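Long-range contacts in protein ElaA (Escherichia coli, PDB 5Z6N), which belongs to the GNAT family of N-acetyltransferases and probably transfers an acetyl group from acetyl coenzyme A to an amino group of its substrate: residues Trp4-His9 with Asp47-Leu52; Asp40-Thr45 with Arg64-Asp69. All blocks are in the same frame, centred on the assembly; numbering follows the deposited sequence.

Interaction 1 of 2, residues Trp4-His9 with Asp47-Leu52; sequences WQDLHH and DNRHIL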
ATOM      1  N   TRP B   4     -14.517   5.651  15.845  1.00 38.53           N
ATOM      2  CA  TRP B   4     -13.948   6.464  14.785  1.00 36.68           C
ATOM      3  C   TRP B   4     -12.733   7.219  15.305  1.00 35.17           C
ATOM      4  O   TRP B   4     -12.688   7.641  16.465  1.00 33.57           O
ATOM      5  CB  TRP B   4     -14.978   7.447  14.223  1.00 30.19           C
ATOM      6  CG  TRP B   4     -16.142   6.770  13.569  1.00 25.05           C
ATOM      7  CD1 TRP B   4     -17.291   6.356  14.175  1.00 25.82           C
ATOM      8  CD2 TRP B   4     -16.276   6.431  12.181  1.00 24.22           C
ATOM      9  NE1 TRP B   4     -18.130   5.777  13.254  1.00 25.82           N
ATOM     10  CE2 TRP B   4     -17.530   5.810  12.022  1.00 25.19           C
ATOM     11  CE3 TRP B   4     -15.455   6.583  11.058  1.00 26.37           C
ATOM     12  CZ2 TRP B   4     -17.984   5.344  10.789  1.00 20.81           C
ATOM     13  CZ3 TRP B   4     -15.909   6.118   9.832  1.00 15.10           C
ATOM     14  CH2 TRP B   4     -17.160   5.506   9.712  1.00 17.90           C
ATOM     15  N   GLN B   5     -11.737   7.364  14.436  1.00 33.00           N
ATOM     16  CA  GLN B   5     -10.535   8.125  14.740  1.00 34.57           C
ATOM     17  C   GLN B   5     -10.306   9.141  13.634  1.00 35.16           C
ATOM     18  O   GLN B   5     -10.313   8.788  12.452  1.00 34.65           O
ATOM     19  CB  GLN B   5      -9.318   7.205  14.891  1.00 32.40           C
ATOM     20  CG  GLN B   5      -9.534   6.032  15.831  1.00 27.49           C
ATOM     21  CD  GLN B   5      -8.248   5.283  16.121  1.00 28.64           C
ATOM     22  OE1 GLN B   5      -7.508   4.936  15.209  1.00 32.31           O
ATOM     23  NE2 GLN B   5      -7.973   5.036  17.393  1.00 30.03           N
ATOM     24  N   ASP B   6     -10.126  10.401  14.022  1.00 34.19           N
ATOM     25  CA  ASP B   6      -9.885  11.508  13.103  1.00 27.79           C
ATOM     26  C   ASP B   6      -8.415  11.882  13.271  1.00 30.29           C
ATOM     27  O   ASP B   6      -8.051  12.726  14.086  1.00 33.85           O
ATOM     28  CB  ASP B   6     -10.851  12.691  13.401  1.00 23.47           C
ATOM     29  CG  ASP B   6     -10.479  13.965  12.657  1.00 31.83           C
ATOM     30  OD1 ASP B   6      -9.719  13.889  11.670  1.00 30.92           O
ATOM     31  OD2 ASP B   6     -10.988  15.041  13.035  1.00 42.73           O
ATOM     32  N   LEU B   7      -7.568  11.244  12.475  1.00 33.77           N
ATOM     33  CA  LEU B   7      -6.125  11.303  12.669  1.00 28.37           C
ATOM     34  C   LEU B   7      -5.502  12.281  11.686  1.00 26.31           C
ATOM     35  O   LEU B   7      -5.640  12.114  10.470  1.00 27.56           O
ATOM     36  CB  LEU B   7      -5.510   9.917  12.484  1.00 21.51           C
ATOM     37  CG  LEU B   7      -6.012   8.788  13.389  1.00 24.58           C
ATOM     38  CD1 LEU B   7      -4.999   7.679  13.442  1.00 25.74           C
ATOM     39  CD2 LEU B   7      -6.330   9.276  14.796  1.00 26.76           C
ATOM     40  N   HIS B   8      -4.822  13.298  12.212  1.00 29.02           N
ATOM     41  CA  HIS B   8      -3.814  13.966  11.408  1.00 26.75           C
ATOM     42  C   HIS B   8      -2.729  12.951  11.079  1.00 15.48           C
ATOM     43  O   HIS B   8      -2.476  12.016  11.845  1.00 25.61           O
ATOM     44  CB  HIS B   8      -3.226  15.172  12.145  1.00 31.63           C
ATOM     45  CG  HIS B   8      -2.258  15.966  11.320  1.00 41.53           C
ATOM     46  ND1 HIS B   8      -2.633  17.095  10.624  1.00 43.99           N
ATOM     47  CD2 HIS B   8      -0.938  15.792  11.069  1.00 39.84           C
ATOM     48  CE1 HIS B   8      -1.588  17.583   9.980  1.00 41.42           C
ATOM     49  NE2 HIS B   8      -0.546  16.811  10.233  1.00 40.63           N
ATOM     50  N   HIS B   9      -2.098  13.115   9.918  1.00 15.15           N
ATOM     51  CA  HIS B   9      -1.174  12.088   9.450  1.00 36.26           C
ATOM     52  C   HIS B   9       0.004  11.890  10.398  1.00 36.88           C
ATOM     53  O   HIS B   9       0.617  10.816  10.391  1.00 34.43           O
ATOM     54  CB  HIS B   9      -0.669  12.431   8.048  1.00 33.92           C
ATOM     55  CG  HIS B   9       0.263  13.600   8.008  1.00 27.30           C
ATOM     56  ND1 HIS B   9       1.629  13.461   8.125  1.00 24.01           N
ATOM     57  CD2 HIS B   9       0.031  14.925   7.862  1.00 26.14           C
ATOM     58  CE1 HIS B   9       2.198  14.649   8.051  1.00 26.09           C
ATOM     59  NE2 HIS B   9       1.251  15.556   7.890  1.00 28.82           N
ATOM     60  N   ASP B  47      -1.424  19.463   6.101  1.00 31.43           N
ATOM     61  CA  ASP B  47      -2.446  19.374   7.137  1.00 36.42           C
ATOM     62  C   ASP B  47      -3.460  18.272   6.847  1.00 36.75           C
ATOM     63  O   ASP B  47      -4.632  18.386   7.226  1.00 39.04           O
ATOM     64  CB  ASP B  47      -3.160  20.718   7.296  1.00 39.46           C
ATOM     65  CG  ASP B  47      -3.402  21.083   8.747  1.00 46.32           C
ATOM     66  OD1 ASP B  47      -2.558  20.731   9.600  1.00 44.89           O
ATOM     67  OD2 ASP B  47      -4.430  21.731   9.035  1.00 53.37           O
ATOM     68  N   ASN B  48      -3.033  17.210   6.172  1.00 33.88           N
ATOM     69  CA  ASN B  48      -3.942  16.183   5.693  1.00 33.00           C
ATOM     70  C   ASN B  48      -4.251  15.181   6.795  1.00 29.70           C
ATOM     71  O   ASN B  48      -3.366  14.777   7.553  1.00 28.97           O
ATOM     72  CB  ASN B  48      -3.350  15.471   4.478  1.00 34.45           C
ATOM     73  CG  ASN B  48      -3.247  16.380   3.273  1.00 33.82           C
ATOM     74  OD1 ASN B  48      -3.893  17.424   3.214  1.00 32.08           O
ATOM     75  ND2 ASN B  48      -2.441  15.983   2.301  1.00 35.32           N
ATOM     76  N   ARG B  49      -5.518  14.779   6.865  1.00 29.12           N
ATOM     77  CA  ARG B  49      -6.034  13.940   7.934  1.00 26.32           C
ATOM     78  C   ARG B  49      -6.611  12.660   7.349  1.00 25.67           C
ATOM     79  O   ARG B  49      -6.949  12.589   6.164  1.00 24.32           O
ATOM     80  CB  ARG B  49      -7.129  14.667   8.734  1.00 25.53           C
ATOM     81  CG  ARG B  49      -6.900  16.163   8.892  1.00 25.54           C
ATOM     82  CD  ARG B  49      -7.829  16.767   9.934  1.00 28.46           C
ATOM     83  NE  ARG B  49      -8.041  15.862  11.056  1.00 30.28           N
ATOM     84  CZ  ARG B  49      -7.410  15.970  12.221  1.00 26.08           C
ATOM     85  NH1 ARG B  49      -6.525  16.938  12.409  1.00 23.12           N
ATOM     86  NH2 ARG B  49      -7.648  15.108  13.198  1.00 21.84           N
ATOM     87  N   HIS B  50      -6.738  11.648   8.203  1.00 23.92           N
ATOM     88  CA  HIS B  50      -7.359  10.384   7.838  1.00 22.96           C
ATOM     89  C   HIS B  50      -8.406  10.005   8.876  1.00 23.04           C
ATOM     90  O   HIS B  50      -8.219  10.233  10.077  1.00 13.72           O
ATOM     91  CB  HIS B  50      -6.326   9.253   7.710  1.00 21.21           C
ATOM     92  CG  HIS B  50      -5.091   9.633   6.944  1.00 25.06           C
ATOM     93  ND1 HIS B  50      -4.108  10.450   7.467  1.00 24.30           N
ATOM     94  CD2 HIS B  50      -4.700   9.329   5.681  1.00 20.15           C
ATOM     95  CE1 HIS B  50      -3.154  10.613   6.566  1.00 19.56           C
ATOM     96  NE2 HIS B  50      -3.490   9.947   5.473  1.00 17.73           N
ATOM     97  N   ILE B  51      -9.507   9.429   8.402  1.00 12.86           N
ATOM     98  CA  ILE B  51     -10.616   9.020   9.251  1.00 25.00           C
ATOM     99  C   ILE B  51     -10.807   7.519   9.083  1.00 28.74           C
ATOM    100  O   ILE B  51     -10.923   7.024   7.957  1.00 24.67           O
ATOM    101  CB  ILE B  51     -11.889   9.811   8.910  1.00 25.55           C
ATOM    102  CG1 ILE B  51     -11.656  11.277   9.285  1.00 24.72           C
ATOM    103  CG2 ILE B  51     -13.108   9.236   9.637  1.00 28.76           C
ATOM    104  CD1 ILE B  51     -12.654  12.233   8.752  1.00 28.34           C
ATOM    105  N   LEU B  52     -10.803   6.801  10.206  1.00 31.95           N
ATOM    106  CA  LEU B  52     -10.798   5.346  10.224  1.00 30.18           C
ATOM    107  C   LEU B  52     -11.981   4.851  11.040  1.00 33.28           C
ATOM    108  O   LEU B  52     -12.207   5.325  12.160  1.00 32.33           O
ATOM    109  CB  LEU B  52      -9.493   4.799  10.826  1.00 32.02           C
ATOM    110  CG  LEU B  52      -8.159   5.480  10.501  1.00 31.68           C
ATOM    111  CD1 LEU B  52      -7.022   4.939  11.342  1.00 29.05           C
ATOM    112  CD2 LEU B  52      -7.835   5.321   9.055  1.00 35.72           C
TER

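Interaction 2 of 2, residues Asp40-Thr45 with Arg64-Asp69; sequences DGDDLT and RILKSD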
ATOM      1  N   ASP B  40       0.321   7.277  -3.164  1.00 30.28           N
ATOM      2  CA  ASP B  40       0.753   8.359  -4.038  1.00 29.07           C
ATOM      3  C   ASP B  40       1.528   9.460  -3.327  1.00 33.23           C
ATOM      4  O   ASP B  40       1.927  10.431  -3.980  1.00 36.79           O
ATOM      5  CB  ASP B  40      -0.460   8.973  -4.748  1.00 24.99           C
ATOM      6  CG  ASP B  40      -1.540   9.430  -3.779  1.00 22.02           C
ATOM      7  OD1 ASP B  40      -1.292   9.451  -2.554  1.00 20.96           O
ATOM      8  OD2 ASP B  40      -2.645   9.774  -4.246  1.00 20.28           O
ATOM      9  N   GLY B  41       1.746   9.351  -2.020  1.00 34.83           N
ATOM     10  CA  GLY B  41       2.465  10.385  -1.297  1.00 33.80           C
ATOM     11  C   GLY B  41       1.563  11.294  -0.487  1.00 35.09           C
ATOM     12  O   GLY B  41       1.911  11.693   0.629  1.00 36.45           O
ATOM     13  N   ASP B  42       0.379  11.591  -1.025  1.00 35.54           N
ATOM     14  CA  ASP B  42      -0.548  12.561  -0.446  1.00 35.90           C
ATOM     15  C   ASP B  42      -0.966  12.253   0.989  1.00 30.15           C
ATOM     16  O   ASP B  42      -1.713  13.029   1.594  1.00 29.43           O
ATOM     17  CB  ASP B  42      -1.787  12.690  -1.335  1.00 38.75           C
ATOM     18  CG  ASP B  42      -1.453  13.122  -2.745  1.00 40.22           C
ATOM     19  OD1 ASP B  42      -0.288  13.500  -2.997  1.00 38.42           O
ATOM     20  OD2 ASP B  42      -2.359  13.078  -3.604  1.00 41.45           O
ATOM     21  N   ASP B  43      -0.511  11.133   1.545  1.00 30.63           N
ATOM     22  CA  ASP B  43      -0.977  10.727   2.866  1.00 33.93           C
ATOM     23  C   ASP B  43      -0.199  11.325   4.031  1.00 32.49           C
ATOM     24  O   ASP B  43      -0.790  11.587   5.083  1.00 20.54           O
ATOM     25  CB  ASP B  43      -0.954   9.200   2.960  1.00 32.13           C
ATOM     26  CG  ASP B  43      -1.919   8.548   1.990  1.00 30.62           C
ATOM     27  OD1 ASP B  43      -3.142   8.631   2.231  1.00 34.17           O
ATOM     28  OD2 ASP B  43      -1.457   7.958   0.992  1.00 20.51           O
ATOM     29  N   LEU B  44       1.104  11.556   3.881  1.00 36.60           N
ATOM     30  CA  LEU B  44       1.880  12.090   4.992  1.00 37.97           C
ATOM     31  C   LEU B  44       2.487  13.399   4.514  1.00 33.07           C
ATOM     32  O   LEU B  44       3.693  13.464   4.246  1.00 27.10           O
ATOM     33  CB  LEU B  44       2.977  11.111   5.403  1.00 42.20           C
ATOM     34  CG  LEU B  44       2.501   9.724   5.807  1.00 40.44           C
ATOM     35  CD1 LEU B  44       3.078   8.714   4.852  1.00 43.73           C
ATOM     36  CD2 LEU B  44       2.911   9.429   7.230  1.00 37.43           C
ATOM     37  N   THR B  45       1.676  14.448   4.419  1.00 31.82           N
ATOM     38  CA  THR B  45       2.193  15.758   4.058  1.00 29.59           C
ATOM     39  C   THR B  45       1.123  16.777   4.420  1.00 30.02           C
ATOM     40  O   THR B  45      -0.077  16.484   4.389  1.00 20.33           O
ATOM     41  CB  THR B  45       2.648  15.946   2.603  1.00 29.67           C
ATOM     42  OG1 THR B  45       3.483  17.110   2.508  1.00 35.49           O
ATOM     43  CG2 THR B  45       1.458  16.106   1.676  1.00 28.40           C
ATOM     44  N   ARG B  64      -9.896   9.877   3.432  1.00 30.73           N
ATOM     45  CA  ARG B  64      -8.806  10.816   3.641  1.00 28.84           C
ATOM     46  C   ARG B  64      -9.191  12.188   3.104  1.00 28.75           C
ATOM     47  O   ARG B  64     -10.033  12.321   2.207  1.00 20.22           O
ATOM     48  CB  ARG B  64      -7.497  10.340   2.986  1.00 23.92           C
ATOM     49  CG  ARG B  64      -7.205  10.968   1.635  1.00 22.19           C
ATOM     50  CD  ARG B  64      -5.867  10.475   1.071  1.00 23.24           C
ATOM     51  NE  ARG B  64      -5.824  10.635  -0.372  1.00 31.06           N
ATOM     52  CZ  ARG B  64      -4.805  10.239  -1.126  1.00 30.31           C
ATOM     53  NH1 ARG B  64      -3.743   9.670  -0.568  1.00 21.27           N
ATOM     54  NH2 ARG B  64      -4.833  10.414  -2.441  1.00 34.02           N
ATOM     55  N   ILE B  65      -8.553  13.206   3.673  1.00 28.96           N
ATOM     56  CA  ILE B  65      -8.894  14.599   3.435  1.00 26.63           C
ATOM     57  C   ILE B  65      -7.628  15.334   3.023  1.00 26.26           C
ATOM     58  O   ILE B  65      -6.657  15.381   3.789  1.00 22.58           O
ATOM     59  CB  ILE B  65      -9.507  15.242   4.687  1.00 27.86           C
ATOM     60  CG1 ILE B  65     -10.717  14.441   5.172  1.00 22.52           C
ATOM     61  CG2 ILE B  65      -9.868  16.673   4.415  1.00 35.20           C
ATOM     62  CD1 ILE B  65     -11.235  14.911   6.506  1.00 14.19           C
ATOM     63  N   LEU B  66      -7.635  15.914   1.828  1.00 28.14           N
ATOM     64  CA  LEU B  66      -6.502  16.682   1.332  1.00 31.43           C
ATOM     65  C   LEU B  66      -6.759  18.173   1.526  1.00 32.40           C
ATOM     66  O   LEU B  66      -7.815  18.685   1.138  1.00 32.68           O
ATOM     67  CB  LEU B  66      -6.233  16.370  -0.141  1.00 31.60           C
ATOM     68  CG  LEU B  66      -6.128  14.883  -0.496  1.00 33.79           C
ATOM     69  CD1 LEU B  66      -5.847  14.692  -1.966  1.00 35.54           C
ATOM     70  CD2 LEU B  66      -5.074  14.181   0.337  1.00 30.71           C
ATOM     71  N   LYS B  67      -5.800  18.858   2.147  1.00 33.92           N
ATOM     72  CA  LYS B  67      -5.821  20.309   2.308  1.00 41.29           C
ATOM     73  C   LYS B  67      -4.610  20.827   1.536  1.00 42.65           C
ATOM     74  O   LYS B  67      -3.499  20.904   2.068  1.00 41.07           O
ATOM     75  CB  LYS B  67      -5.795  20.721   3.779  1.00 42.62           C
ATOM     76  CG  LYS B  67      -5.689  22.221   3.984  1.00 47.06           C
ATOM     77  CD  LYS B  67      -6.879  22.940   3.356  1.00 48.90           C
ATOM     78  CE  LYS B  67      -6.571  24.409   3.120  1.00 49.30           C
ATOM     79  NZ  LYS B  67      -6.303  24.702   1.681  1.00 49.90           N
ATOM     80  N   SER B  68      -4.837  21.211   0.316  1.00 44.68           N
ATOM     81  CA  SER B  68      -3.760  21.585  -0.541  1.00 51.76           C
ATOM     82  C   SER B  68      -4.210  22.438  -1.715  1.00 60.51           C
ATOM     83  O   SER B  68      -5.340  22.796  -1.806  1.00 62.03           O
ATOM     84  CB  SER B  68      -3.043  20.337  -1.060  1.00 20.00           C
ATOM     85  OG  SER B  68      -3.898  19.561  -1.881  1.00 20.00           O
ATOM     86  N   ASP B  69      -3.325  22.737  -2.643  1.00 65.31           N
ATOM     87  CA  ASP B  69      -1.908  22.488  -2.509  1.00 61.75           C
ATOM     88  C   ASP B  69      -1.565  23.683  -1.714  1.00 59.72           C
ATOM     89  O   ASP B  69      -1.072  24.633  -2.246  1.00 70.95           O
ATOM     90  CB  ASP B  69      -1.201  22.493  -3.881  1.00 61.41           C
ATOM     91  CG  ASP B  69      -1.538  21.266  -4.759  1.00 59.81           C
ATOM     92  OD1 ASP B  69      -2.078  20.270  -4.250  1.00 59.54           O
ATOM     93  OD2 ASP B  69      -1.232  21.289  -5.955  1.00 60.76           O
TER

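Interaction 1 of 2, residues Trp4-His9 with Asp47-Leu52
Gln5 and Leu52, then Leu7 and His50, form the hydrogen-bonded pairs of an antiparallel register. Gln5 N gives to Leu52 O at 3.1 Å and Leu52 N returns to Gln5 O at 3.0 Å; Leu7 and His50 exchange the same two bonds, and His9 N adds a longer one to Asn48 O (3.2 Å).

The charged contact is diagonal. The bend at chi3 of Arg49 (37°) turns NE and NH2 back toward Asp6. Arg49 NE lies 2.7 Å from Asp6 OD1, on its syn side but tilted out of the carboxylate plane, while OD1 lies nearly in the guanidinium plane; the two flat groups stand 74° apart. Arg49 NH2 adds a weak bond to Asp6 O. With an alanine in place of Arg49, the Asp6 carboxylate would probably be left without its salt-bridge mate.

Apolar contacts lie on both faces: Trp4 CE3 meets Ile51 CG2 at 3.8 Å on the side packed by helix 91-106, while Leu7 CD1 meets Leu52 CD1 at 4.0 Å on the side of helix 14-31. Strand 3-8 is the outermost strand at one end of this chain's sheet, paired with strand 49-54 as in the antiparallel N-terminal half of the GNAT fold.

Interaction 2 of 2, residues Asp40-Thr45 with Arg64-Asp69
Arg64 reaches from its strand into a cluster of aspartates, Asp40, Asp42 and Asp43, in the loop before strand 49-54. Its CB points toward that loop, and the chain runs extended from CG to NE (chi2 178°), which carries the guanidinium group clear of the strand; on the way it brushes His50. CD is the first atom to meet the loop, 3.5 Å from Asp43 OD1. At NE the flat group begins, with Asp42 CB lying over one face, 3.5 Å above the plane and toward its rim.

The two terminal nitrogens do the gripping. Arg64 NH1 gives one bond to Asp43 OD1 at 3.0 Å, arriving from above that carboxylate, and another to Asp40 OD1 at 3.2 Å. Arg64 NH2 gives a nearly straight bond to Asp40 OD2 at 2.9 Å. Guanidinium and Asp40 carboxylate therefore meet end-on and almost coplanar, 13° apart, each oxygen using its syn lone pair. Asp42 OD2 lies well out of the guanidinium plane, 3.8 Å from Arg64 NH2, a long pairing of charges alone. Leu66 CD2 packs obliquely against Asp42, 4.0 Å from its CB.

Asp40 OD1 also accepts from Asp42 N, closing an Asx turn that probably steadies the carboxylate Arg64 holds. Asp43 OD1 is shared with Arg24, and Tyr18 of the second subunit hydrogen-bonds to Asp43 OD2 and Gly41 N.

Two bonds to Asp40 and one to Asp43 leave the guanidinium little freedom to turn. The carboxylates probably offset the charges of Arg64 and of Arg24 and Arg79 nearby, and would favour a charged Arg64; the network ties the loop to strand 59-67 just where the loop also meets the other subunit.

Along the chain the segments alternate: 4-9, 40-45, 47-52, 64-69. Helix 14-31 falls between the first two. The centres of interactions 1 and 2 are about 11 Å apart, and both reach one mixed sheet, in which strand 49-54 lies between strands 3-8 and 59-67. A backbone bond between Arg49 and Ile65 joins strands 49-54 and 59-67. Asn48 connects the contacts directly, its OD1 taking Lys67 N and its ND2 giving to Asp42 O, while His9 and His50 both pack on the carbonyl of Asp43. Interaction 1 thus builds one margin of the sheet, and interaction 2 fastens to that sheet the loop that meets the second subunit.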